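Local coordinates for protein putative branched-chain amino acid aminotransferase IlvE (Streptococcus mutans, PDB 4DQN) that probably transfers the amino group of leucine, isoleucine or valine to 2-oxoglutarate as a pyridoxal-phosphate-dependent, class IV branched-chain aminotransferase, at residues Q87-R92 and A187-N192. Numbering follows the deposited sequence.
Sequences QRTADR and AKVGGN
T89, in the last turn of helix 79-92, reaches across to the loop of this class IV aminotransferase that carries K188, the lysine predicted to hold pyridoxal phosphate as a Schiff base; no cofactor is attached here. K188 is the centre of an inverse gamma turn, closed by a weak bond from V189 N to A187 O (2.9 Å), and its own backbone N-H is given to the helix. K188 N donates to T89 OG1 (3.2 Å, N-H...O angle 156°). The same hydroxyl hydrogen-bonds to R85 O one turn back, so the threonine links its own helix to the lysine loop. Because T89 CG2 lies anti to the backbone N (OG1 at chi1 -64°), the two branches divide the work: OG1 meets the K188 amide, while T89 CG2 packs on A187 CB at 3.8 Å. Farther along the helix, R92 CG lies 4.3 Å from A187 CB, and the arginine also packs on Y176 of the second subunit. The lysine side chain heads off from the helix, and K188 NZ hydrogen-bonds to Y193 OH. Backbone hydrogen bonds with F61 tie K188 to strand 59-68 as well. The T89 and V189 side chains run past one another in opposing senses, bringing CG2 of T89 to a tight 3.5 Å from CG1 of V189.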
loop_
_atom_site.group_PDB
_atom_site.type_symbol
_atom_site.label_atom_id
_atom_site.label_comp_id
_atom_site.label_asym_id
_atom_site.label_seq_id
_atom_site.Cartn_x
_atom_site.Cartn_y
_atom_site.Cartn_z
ATOM N N GLN A 87 5.939 -2.409 15.901
ATOM C CA GLN A 87 7.231 -1.732 15.917
ATOM C C GLN A 87 8.056 -2.155 14.715
ATOM O O GLN A 87 8.692 -1.329 14.061
ATOM C CB GLN A 87 7.988 -2.019 17.227
ATOM C CG GLN A 87 7.488 -1.202 18.419
ATOM C CD GLN A 87 7.630 -1.941 19.738
ATOM O OE1 GLN A 87 8.328 -2.957 19.824
ATOM N NE2 GLN A 87 6.964 -1.442 20.771
ATOM N N ARG A 88 8.052 -3.448 14.416
ATOM C CA ARG A 88 8.762 -3.931 13.242
ATOM C C ARG A 88 8.116 -3.410 11.953
ATOM O O ARG A 88 8.806 -3.067 10.990
ATOM C CB ARG A 88 8.813 -5.455 13.243
ATOM C CG ARG A 88 9.788 -6.022 14.262
ATOM C CD ARG A 88 9.917 -7.524 14.099
ATOM N NE ARG A 88 8.776 -8.210 14.686
ATOM C CZ ARG A 88 8.684 -8.508 15.982
ATOM N NH1 ARG A 88 9.668 -8.169 16.815
ATOM N NH2 ARG A 88 7.612 -9.131 16.447
ATOM N N THR A 89 6.789 -3.327 11.946
ATOM C CA THR A 89 6.066 -2.801 10.785
ATOM C C THR A 89 6.406 -1.324 10.550
ATOM O O THR A 89 6.593 -0.874 9.405
ATOM C CB THR A 89 4.545 -2.986 10.965
ATOM O OG1 THR A 89 4.244 -4.390 11.004
ATOM C CG2 THR A 89 3.802 -2.381 9.820
ATOM N N ALA A 90 6.495 -0.569 11.637
ATOM C CA ALA A 90 6.855 0.846 11.569
ATOM C C ALA A 90 8.253 1.030 10.990
ATOM O O ALA A 90 8.484 1.896 10.119
ATOM C CB ALA A 90 6.774 1.452 12.971
ATOM N N ASP A 91 9.192 0.216 11.468
ATOM C CA ASP A 91 10.566 0.281 10.987
ATOM C C ASP A 91 10.618 0.098 9.479
ATOM O O ASP A 91 11.339 0.814 8.782
ATOM C CB ASP A 91 11.405 -0.838 11.613
ATOM C CG ASP A 91 11.781 -0.576 13.061
ATOM O OD1 ASP A 91 11.627 0.564 13.563
ATOM O OD2 ASP A 91 12.263 -1.537 13.700
ATOM N N ARG A 92 9.868 -0.879 8.977
ATOM C CA ARG A 92 9.872 -1.190 7.547
ATOM C C ARG A 92 9.371 -0.013 6.710
ATOM O O ARG A 92 9.806 0.187 5.569
ATOM C CB ARG A 92 9.003 -2.424 7.285
ATOM C CG ARG A 92 9.025 -2.915 5.851
ATOM C CD ARG A 92 10.390 -3.464 5.438
ATOM N NE ARG A 92 10.371 -3.848 4.025
ATOM C CZ ARG A 92 11.275 -4.626 3.431
ATOM N NH1 ARG A 92 12.299 -5.116 4.122
ATOM N NH2 ARG A 92 11.149 -4.905 2.132
ATOM N N ALA A 187 5.036 -7.073 7.015
ATOM C CA ALA A 187 4.599 -5.870 7.718
ATOM C C ALA A 187 3.086 -5.714 7.559
ATOM O O ALA A 187 2.560 -5.855 6.450
ATOM C CB ALA A 187 5.337 -4.636 7.155
ATOM N N LYS A 188 2.377 -5.436 8.655
ATOM C CA LYS A 188 0.921 -5.275 8.588
ATOM C C LYS A 188 0.569 -3.888 8.050
ATOM O O LYS A 188 0.207 -2.983 8.816
ATOM C CB LYS A 188 0.293 -5.486 9.973
ATOM C CG LYS A 188 -1.177 -5.921 9.954
ATOM C CD LYS A 188 -1.541 -6.543 11.297
ATOM C CE LYS A 188 -2.988 -6.999 11.339
ATOM N NZ LYS A 188 -3.273 -8.070 10.338
ATOM N N VAL A 189 0.676 -3.722 6.732
ATOM C CA VAL A 189 0.448 -2.420 6.108
ATOM C C VAL A 189 -0.626 -2.500 5.027
ATOM O O VAL A 189 -0.805 -3.540 4.383
ATOM C CB VAL A 189 1.752 -1.842 5.507
ATOM C CG1 VAL A 189 2.789 -1.678 6.586
ATOM C CG2 VAL A 189 2.298 -2.762 4.416
ATOM N N GLY A 190 -1.335 -1.396 4.828
ATOM C CA GLY A 190 -2.404 -1.338 3.845
ATOM C C GLY A 190 -2.052 -1.822 2.449
ATOM O O GLY A 190 -2.909 -2.382 1.748
ATOM N N GLY A 191 -0.806 -1.611 2.026
ATOM C CA GLY A 191 -0.409 -1.975 0.671
ATOM C C GLY A 191 -0.633 -3.452 0.356
ATOM O O GLY A 191 -1.041 -3.809 -0.758
ATOM N N ASN A 192 -0.367 -4.315 1.337
ATOM C CA ASN A 192 -0.563 -5.751 1.164
ATOM C C ASN A 192 -2.034 -6.060 0.988
ATOM O O ASN A 192 -2.404 -6.946 0.224
ATOM C CB ASN A 192 -0.046 -6.533 2.383
ATOM C CG ASN A 192 1.421 -6.276 2.667
ATOM O OD1 ASN A 192 2.159 -5.801 1.797
ATOM N ND2 ASN A 192 1.856 -6.595 3.893
#